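Local coordinates for DUF416 domain-containing protein (Shewanella baltica, PDB 2Q9R) that is of unknown function but folds as an all-helical DUF416-family domain that binds benzoic acid in the crystal, at residues L22-L27 with V118-L123; S60-K65 with I175-V180. One frame throughout, in Å; residues are numbered along the deposited sequence.

Contact 1. Residues L22-L27 with V118-L123; sequences LFATAL and VNISKL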
ATOM      1  N   LEU A  22     -25.765  -1.094  -5.328  1.00 41.51           N
ATOM      2  CA  LEU A  22     -25.020  -1.911  -4.352  1.00 39.83           C
ATOM      3  C   LEU A  22     -23.499  -1.798  -4.530  1.00 39.39           C
ATOM      4  O   LEU A  22     -22.742  -1.560  -3.548  1.00 38.29           O
ATOM      5  CB  LEU A  22     -25.470  -3.388  -4.429  1.00 41.94           C
ATOM      6  CG  LEU A  22     -24.741  -4.444  -3.576  1.00 43.18           C
ATOM      7  CD1 LEU A  22     -24.708  -4.038  -2.085  1.00 34.98           C
ATOM      8  CD2 LEU A  22     -25.404  -5.838  -3.738  1.00 35.20           C
ATOM      9  N   PHE A  23     -23.045  -2.023  -5.767  1.00 41.09           N
ATOM     10  CA  PHE A  23     -21.626  -1.897  -6.127  1.00 41.14           C
ATOM     11  C   PHE A  23     -21.027  -0.563  -5.641  1.00 41.67           C
ATOM     12  O   PHE A  23     -19.961  -0.517  -4.993  1.00 37.74           O
ATOM     13  CB  PHE A  23     -21.481  -2.060  -7.671  1.00 42.17           C
ATOM     14  CG  PHE A  23     -20.050  -1.921  -8.182  1.00 40.12           C
ATOM     15  CD1 PHE A  23     -19.523  -0.679  -8.475  1.00 40.71           C
ATOM     16  CD2 PHE A  23     -19.240  -3.059  -8.362  1.00 39.75           C
ATOM     17  CE1 PHE A  23     -18.226  -0.548  -8.964  1.00 44.76           C
ATOM     18  CE2 PHE A  23     -17.930  -2.937  -8.812  1.00 42.09           C
ATOM     19  CZ  PHE A  23     -17.406  -1.679  -9.090  1.00 36.17           C
ATOM     20  N   ALA A  24     -21.703   0.525  -6.004  1.00 40.43           N
ATOM     21  CA  ALA A  24     -21.257   1.893  -5.682  1.00 40.61           C
ATOM     22  C   ALA A  24     -21.342   2.199  -4.175  1.00 37.85           C
ATOM     23  O   ALA A  24     -20.446   2.836  -3.590  1.00 40.86           O
ATOM     24  CB  ALA A  24     -22.113   2.920  -6.511  1.00 36.03           C
ATOM     25  N   THR A  25     -22.377   1.705  -3.515  1.00 36.43           N
ATOM     26  CA  THR A  25     -22.494   1.864  -2.059  1.00 36.85           C
ATOM     27  C   THR A  25     -21.314   1.211  -1.355  1.00 38.69           C
ATOM     28  O   THR A  25     -20.708   1.838  -0.503  1.00 40.02           O
ATOM     29  CB  THR A  25     -23.800   1.301  -1.547  1.00 37.44           C
ATOM     30  OG1 THR A  25     -24.843   1.992  -2.255  1.00 34.84           O
ATOM     31  CG2 THR A  25     -24.005   1.525  -0.011  1.00 39.44           C
ATOM     32  N   ALA A  26     -21.015  -0.035  -1.734  1.00 36.30           N
ATOM     33  CA  ALA A  26     -19.877  -0.777  -1.168  1.00 38.89           C
ATOM     34  C   ALA A  26     -18.539  -0.008  -1.368  1.00 40.51           C
ATOM     35  O   ALA A  26     -17.703   0.091  -0.452  1.00 46.43           O
ATOM     36  CB  ALA A  26     -19.810  -2.189  -1.807  1.00 38.84           C
ATOM     37  N   LEU A  27     -18.299   0.485  -2.580  1.00 42.39           N
ATOM     38  CA  LEU A  27     -17.139   1.335  -2.827  1.00 42.68           C
ATOM     39  C   LEU A  27     -17.130   2.617  -1.975  1.00 40.33           C
ATOM     40  O   LEU A  27     -16.095   3.054  -1.543  1.00 34.73           O
ATOM     41  CB  LEU A  27     -17.000   1.688  -4.328  1.00 44.00           C
ATOM     42  CG  LEU A  27     -16.597   0.562  -5.281  1.00 46.43           C
ATOM     43  CD1 LEU A  27     -16.268   1.134  -6.653  1.00 41.16           C
ATOM     44  CD2 LEU A  27     -15.418  -0.349  -4.708  1.00 36.78           C
ATOM     45  N   VAL A 118     -22.319   4.191 -12.027  1.00 48.59           N
ATOM     46  CA  VAL A 118     -21.251   3.446 -12.663  1.00 49.23           C
ATOM     47  C   VAL A 118     -19.927   4.203 -12.462  1.00 49.10           C
ATOM     48  O   VAL A 118     -18.964   3.602 -12.098  1.00 48.10           O
ATOM     49  CB  VAL A 118     -21.521   3.199 -14.212  1.00 51.35           C
ATOM     50  CG1 VAL A 118     -20.242   2.746 -14.949  1.00 52.33           C
ATOM     51  CG2 VAL A 118     -22.717   2.206 -14.461  1.00 42.57           C
ATOM     52  N   ASN A 119     -19.919   5.519 -12.661  1.00 50.11           N
ATOM     53  CA  ASN A 119     -18.682   6.319 -12.519  1.00 50.93           C
ATOM     54  C   ASN A 119     -18.076   6.422 -11.125  1.00 48.17           C
ATOM     55  O   ASN A 119     -16.956   6.909 -10.983  1.00 49.09           O
ATOM     56  CB  ASN A 119     -18.865   7.727 -13.100  1.00 52.28           C
ATOM     57  CG  ASN A 119     -18.748   7.733 -14.625  1.00 67.23           C
ATOM     58  OD1 ASN A 119     -18.258   6.757 -15.225  1.00 75.05           O
ATOM     59  ND2 ASN A 119     -19.207   8.820 -15.262  1.00 73.40           N
ATOM     60  N   ILE A 120     -18.784   5.939 -10.103  1.00 47.42           N
ATOM     61  CA  ILE A 120     -18.193   5.806  -8.786  1.00 43.60           C
ATOM     62  C   ILE A 120     -17.029   4.865  -8.879  1.00 45.39           C
ATOM     63  O   ILE A 120     -16.066   4.970  -8.068  1.00 39.63           O
ATOM     64  CB  ILE A 120     -19.211   5.298  -7.698  1.00 43.31           C
ATOM     65  CG1 ILE A 120     -20.328   6.341  -7.432  1.00 50.65           C
ATOM     66  CG2 ILE A 120     -18.503   4.921  -6.426  1.00 46.56           C
ATOM     67  CD1 ILE A 120     -19.890   7.788  -7.347  1.00 47.83           C
ATOM     68  N   SER A 121     -17.056   3.940  -9.868  1.00 46.57           N
ATOM     69  CA  SER A 121     -15.874   3.052 -10.100  1.00 42.21           C
ATOM     70  C   SER A 121     -14.583   3.819 -10.418  1.00 45.51           C
ATOM     71  O   SER A 121     -13.508   3.514  -9.885  1.00 42.68           O
ATOM     72  CB  SER A 121     -16.109   2.037 -11.233  1.00 44.36           C
ATOM     73  OG  SER A 121     -14.882   1.331 -11.547  1.00 40.87           O
ATOM     74  N   LYS A 122     -14.691   4.759 -11.342  1.00 44.79           N
ATOM     75  CA  LYS A 122     -13.586   5.612 -11.742  1.00 45.86           C
ATOM     76  C   LYS A 122     -13.126   6.547 -10.628  1.00 46.69           C
ATOM     77  O   LYS A 122     -11.940   6.843 -10.475  1.00 44.84           O
ATOM     78  CB  LYS A 122     -14.020   6.441 -12.939  1.00 45.17           C
ATOM     79  CG  LYS A 122     -14.214   5.600 -14.222  1.00 53.62           C
ATOM     80  CD  LYS A 122     -14.680   6.469 -15.405  1.00 56.34           C
ATOM     81  CE  LYS A 122     -14.742   5.680 -16.742  1.00 68.59           C
ATOM     82  NZ  LYS A 122     -15.211   6.549 -17.883  1.00 69.74           N
ATOM     83  N   LEU A 123     -14.064   7.036  -9.833  1.00 44.65           N
ATOM     84  CA  LEU A 123     -13.704   7.906  -8.743  1.00 45.47           C
ATOM     85  C   LEU A 123     -12.808   7.134  -7.788  1.00 47.04           C
ATOM     86  O   LEU A 123     -11.729   7.597  -7.396  1.00 47.20           O
ATOM     87  CB  LEU A 123     -14.967   8.432  -8.087  1.00 46.02           C
ATOM     88  CG  LEU A 123     -14.775   9.443  -6.968  1.00 59.12           C
ATOM     89  CD1 LEU A 123     -16.032  10.314  -6.802  1.00 62.12           C
ATOM     90  CD2 LEU A 123     -14.434   8.691  -5.686  1.00 53.57           C
TER
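With chi1 at 179°, Phe-23 holds its ring opposite the backbone N and sends it toward Ser-121, while Leu-27, whose chi1 of -70° sets CG opposite its own carbonyl carbon, lowers CD1 onto the backbone at Ser-121. From the facing segment, CG2 of Ile-120 packs on Ala-24 and on CB of Leu-27, whereas the end of the CG1 branch leads away; the side chain also touches Thr-104 of helix 92-111.

The two segments come nearest at Ala-24 and Ile-120, their CA atoms 5.9 Å apart. The small side chain of Ala-24 is consistent with so close an approach: its methyl CB sits 3.9 Å from CB of Ile-120 and also meets both carbons that branch from it. One turn on, CB of Leu-27 is 4.1 Å from CG2 of Ile-120, and CD1 of Leu-27 rests 4.0 Å from CA of Ser-121, so this leucine packs against main chain as well as side chain. Beside Leu-27, the Phe-23 ring offers its edge to Ser-121, with CE1 of Phe-23 4.0 Å from CB of Ser-121, near the ring plane.

No hydrogen bond crosses the contact. Ser-121 meets the ring through its methylene, and its buried hydroxyl is satisfied elsewhere, hydrogen-bonded to Gln-162 OE1 of helix 153-170. The same helix packs on Phe-23 through Gln-162, Leu-165 and Ile-169, and helix 8-14 adds Phe-8 and Leu-12, which touch both Phe-23 and Ser-121. All five residues that meet here are buried, close to the centre of the chain. This is the apolar packing of an all-alpha domain, with an alanine at the point of closest approach between these segments of helix 17-42 and helix 120-136.

Contact 2. Residues S60-K65 with I175-V180; sequences SLYDPK and ITAELV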
ATOM      1  N   SER A  60     -31.367   1.784   2.119  1.00 45.87           N
ATOM      2  CA  SER A  60     -32.098   1.909   0.849  1.00 45.69           C
ATOM      3  C   SER A  60     -32.055   0.635   0.044  1.00 46.24           C
ATOM      4  O   SER A  60     -33.000   0.333  -0.719  1.00 44.60           O
ATOM      5  CB  SER A  60     -31.536   3.017  -0.025  1.00 45.17           C
ATOM      6  OG  SER A  60     -31.530   4.202   0.744  1.00 63.15           O
ATOM      7  N   LEU A  61     -30.968  -0.106   0.199  1.00 47.31           N
ATOM      8  CA  LEU A  61     -30.834  -1.380  -0.496  1.00 50.83           C
ATOM      9  C   LEU A  61     -31.596  -2.517   0.186  1.00 51.81           C
ATOM     10  O   LEU A  61     -31.984  -3.447  -0.495  1.00 51.31           O
ATOM     11  CB  LEU A  61     -29.357  -1.747  -0.667  1.00 50.04           C
ATOM     12  CG  LEU A  61     -28.537  -0.774  -1.533  1.00 50.59           C
ATOM     13  CD1 LEU A  61     -27.026  -0.873  -1.221  1.00 37.29           C
ATOM     14  CD2 LEU A  61     -28.820  -1.008  -3.008  1.00 45.00           C
ATOM     15  N   TYR A  62     -31.770  -2.466   1.511  1.00 56.43           N
ATOM     16  CA  TYR A  62     -32.562  -3.481   2.267  1.00 57.68           C
ATOM     17  C   TYR A  62     -34.069  -3.261   2.218  1.00 54.07           C
ATOM     18  O   TYR A  62     -34.851  -4.213   2.218  1.00 51.90           O
ATOM     19  CB  TYR A  62     -32.264  -3.436   3.781  1.00 63.43           C
ATOM     20  CG  TYR A  62     -30.921  -3.891   4.250  1.00 64.49           C
ATOM     21  CD1 TYR A  62     -30.463  -5.165   3.970  1.00 76.97           C
ATOM     22  CD2 TYR A  62     -30.148  -3.074   5.058  1.00 63.50           C
ATOM     23  CE1 TYR A  62     -29.213  -5.605   4.450  1.00 78.30           C
ATOM     24  CE2 TYR A  62     -28.909  -3.477   5.535  1.00 73.43           C
ATOM     25  CZ  TYR A  62     -28.442  -4.749   5.231  1.00 76.58           C
ATOM     26  OH  TYR A  62     -27.214  -5.160   5.706  1.00 77.16           O
ATOM     27  N   ASP A  63     -34.466  -1.997   2.280  1.00 51.74           N
ATOM     28  CA  ASP A  63     -35.814  -1.621   2.701  1.00 53.17           C
ATOM     29  C   ASP A  63     -36.480  -0.718   1.684  1.00 53.14           C
ATOM     30  O   ASP A  63     -36.239   0.492   1.660  1.00 52.50           O
ATOM     31  CB  ASP A  63     -35.804  -0.930   4.073  1.00 49.10           C
ATOM     32  CG  ASP A  63     -37.210  -0.595   4.584  1.00 58.14           C
ATOM     33  OD1 ASP A  63     -38.222  -0.881   3.870  1.00 44.20           O
ATOM     34  OD2 ASP A  63     -37.287  -0.043   5.710  1.00 47.32           O
ATOM     35  N   PRO A  64     -37.326  -1.315   0.836  1.00 57.03           N
ATOM     36  CA  PRO A  64     -38.056  -0.585  -0.197  1.00 58.96           C
ATOM     37  C   PRO A  64     -39.029   0.441   0.387  1.00 59.07           C
ATOM     38  O   PRO A  64     -39.316   1.443  -0.273  1.00 58.11           O
ATOM     39  CB  PRO A  64     -38.831  -1.677  -0.940  1.00 59.66           C
ATOM     40  CG  PRO A  64     -38.519  -2.957  -0.300  1.00 58.53           C
ATOM     41  CD  PRO A  64     -37.624  -2.762   0.836  1.00 57.38           C
ATOM     42  N   LYS A  65     -39.513   0.197   1.613  1.00 59.02           N
ATOM     43  CA  LYS A  65     -40.329   1.191   2.333  1.00 59.40           C
ATOM     44  C   LYS A  65     -39.524   2.427   2.811  1.00 58.62           C
ATOM     45  O   LYS A  65     -40.118   3.386   3.268  1.00 59.55           O
ATOM     46  CB  LYS A  65     -41.063   0.547   3.524  1.00 60.41           C
ATOM     47  CG  LYS A  65     -41.972  -0.659   3.169  1.00 59.70           C
ATOM     48  N   ILE A 175     -30.462  -8.217  -6.258  1.00 50.92           N
ATOM     49  CA  ILE A 175     -29.788  -8.057  -4.963  1.00 48.52           C
ATOM     50  C   ILE A 175     -30.678  -8.644  -3.867  1.00 48.01           C
ATOM     51  O   ILE A 175     -31.875  -8.593  -3.978  1.00 51.76           O
ATOM     52  CB  ILE A 175     -29.351  -6.599  -4.700  1.00 47.65           C
ATOM     53  CG1 ILE A 175     -30.527  -5.679  -4.413  1.00 47.90           C
ATOM     54  CG2 ILE A 175     -28.550  -6.077  -5.910  1.00 47.75           C
ATOM     55  CD1 ILE A 175     -30.081  -4.289  -3.962  1.00 46.18           C
ATOM     56  N   THR A 176     -30.075  -9.254  -2.851  1.00 48.87           N
ATOM     57  CA  THR A 176     -30.802  -9.905  -1.762  1.00 48.51           C
ATOM     58  C   THR A 176     -30.350  -9.271  -0.448  1.00 47.71           C
ATOM     59  O   THR A 176     -29.277  -8.662  -0.377  1.00 46.76           O
ATOM     60  CB  THR A 176     -30.539 -11.437  -1.772  1.00 49.49           C
ATOM     61  OG1 THR A 176     -29.201 -11.698  -1.359  1.00 50.05           O
ATOM     62  CG2 THR A 176     -30.730 -12.035  -3.190  1.00 52.99           C
ATOM     63  N   ALA A 177     -31.154  -9.392   0.602  1.00 49.27           N
ATOM     64  CA  ALA A 177     -30.785  -8.840   1.918  1.00 48.32           C
ATOM     65  C   ALA A 177     -29.467  -9.427   2.427  1.00 50.38           C
ATOM     66  O   ALA A 177     -28.636  -8.721   2.996  1.00 48.99           O
ATOM     67  CB  ALA A 177     -31.906  -9.080   2.936  1.00 49.62           C
ATOM     68  N   GLU A 178     -29.276 -10.716   2.179  1.00 51.20           N
ATOM     69  CA  GLU A 178     -28.099 -11.431   2.629  1.00 52.97           C
ATOM     70  C   GLU A 178     -26.868 -10.910   1.907  1.00 52.27           C
ATOM     71  O   GLU A 178     -25.791 -10.799   2.496  1.00 51.38           O
ATOM     72  CB  GLU A 178     -28.248 -12.943   2.396  1.00 52.22           C
ATOM     73  CG  GLU A 178     -29.591 -13.524   2.867  1.00 66.11           C
ATOM     74  CD  GLU A 178     -30.712 -13.486   1.790  1.00 75.61           C
ATOM     75  OE1 GLU A 178     -30.571 -14.143   0.725  1.00 78.89           O
ATOM     76  OE2 GLU A 178     -31.738 -12.804   2.018  1.00 78.12           O
ATOM     77  N   LEU A 179     -27.028 -10.598   0.630  1.00 52.37           N
ATOM     78  CA  LEU A 179     -25.930 -10.112  -0.179  1.00 51.55           C
ATOM     79  C   LEU A 179     -25.523  -8.733   0.321  1.00 49.50           C
ATOM     80  O   LEU A 179     -24.353  -8.486   0.580  1.00 48.49           O
ATOM     81  CB  LEU A 179     -26.355 -10.074  -1.647  1.00 54.14           C
ATOM     82  CG  LEU A 179     -25.373  -9.558  -2.700  1.00 54.28           C
ATOM     83  CD1 LEU A 179     -24.078 -10.330  -2.574  1.00 52.75           C
ATOM     84  CD2 LEU A 179     -26.003  -9.675  -4.114  1.00 54.01           C
ATOM     85  N   VAL A 180     -26.497  -7.843   0.479  1.00 47.96           N
ATOM     86  CA  VAL A 180     -26.214  -6.484   0.946  1.00 45.61           C
ATOM     87  C   VAL A 180     -25.538  -6.521   2.318  1.00 48.80           C
ATOM     88  O   VAL A 180     -24.470  -5.916   2.523  1.00 47.87           O
ATOM     89  CB  VAL A 180     -27.491  -5.645   0.963  1.00 46.08           C
ATOM     90  CG1 VAL A 180     -27.253  -4.256   1.535  1.00 45.53           C
ATOM     91  CG2 VAL A 180     -28.060  -5.541  -0.465  1.00 38.48           C
TER
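Val-180 is the principal bump of this contact, and the hollow that takes it lies between Leu-61 and the ring of Tyr-62. Its CG1 enters from above the ring, 4.0 Å from the centroid of Tyr-62 and 22° off the normal, a CH-pi contact displaced toward the rim on the CE1 and CZ side. The same methyl is 3.9 Å from CB of Leu-61, and CG2 of Val-180 leans on that CB too, so both methyls of Val-180 press on Leu-61 while CG1 also covers the ring.

Ala-177, one turn earlier, borders the same ring at its edge. Its carbonyl O lies in the plane of the Tyr-62 ring, 3.5 Å from CE1, and its CB is 4.3 Å from CD1 of Tyr-62. The ring is thus bordered on one edge and covered on one face by the same helical turn.

A second bump meets Leu-61 from the segment before the helix. Extended to its tip (chi2 172°), Ile-175 brings CD1 to 3.6 Å from CD2 of Leu-61, the two side chains crossing at about a right angle. Between Ile-175 and Ala-177, Thr-176 is the N-cap: its OG1 accepts from Leu-179 N at 3.1 Å. The whole is a surface-side junction of an all-helical fold, where the last turn of helix 47-62 meets the capped first turn of helix 177-190.

Helix 17-42 joins the two contacts, whose centres lie about 17 Å apart. Phe-23, Ala-24 and Leu-27 serve contact 1, while Leu-22 and Thr-25 of the same turns reach contact 2: Leu-22 CD2 is 3.8 Å from Ile-175 CG2, and Thr-25 OG1 is 3.7 Å from Leu-61 CD1. The centre of contact 1 lies about 5 Å, and that of contact 2 about 19 Å, from the centre of the chain, so packing runs from interior to surface. Their segments alternate along the sequence. Neither contact includes a residue that lines bound benzoic acid, although further along their helices helix 17-42 contributes Asn-34, Leu-37 and Phe-38, and helix 120-136 carries Tyr-131.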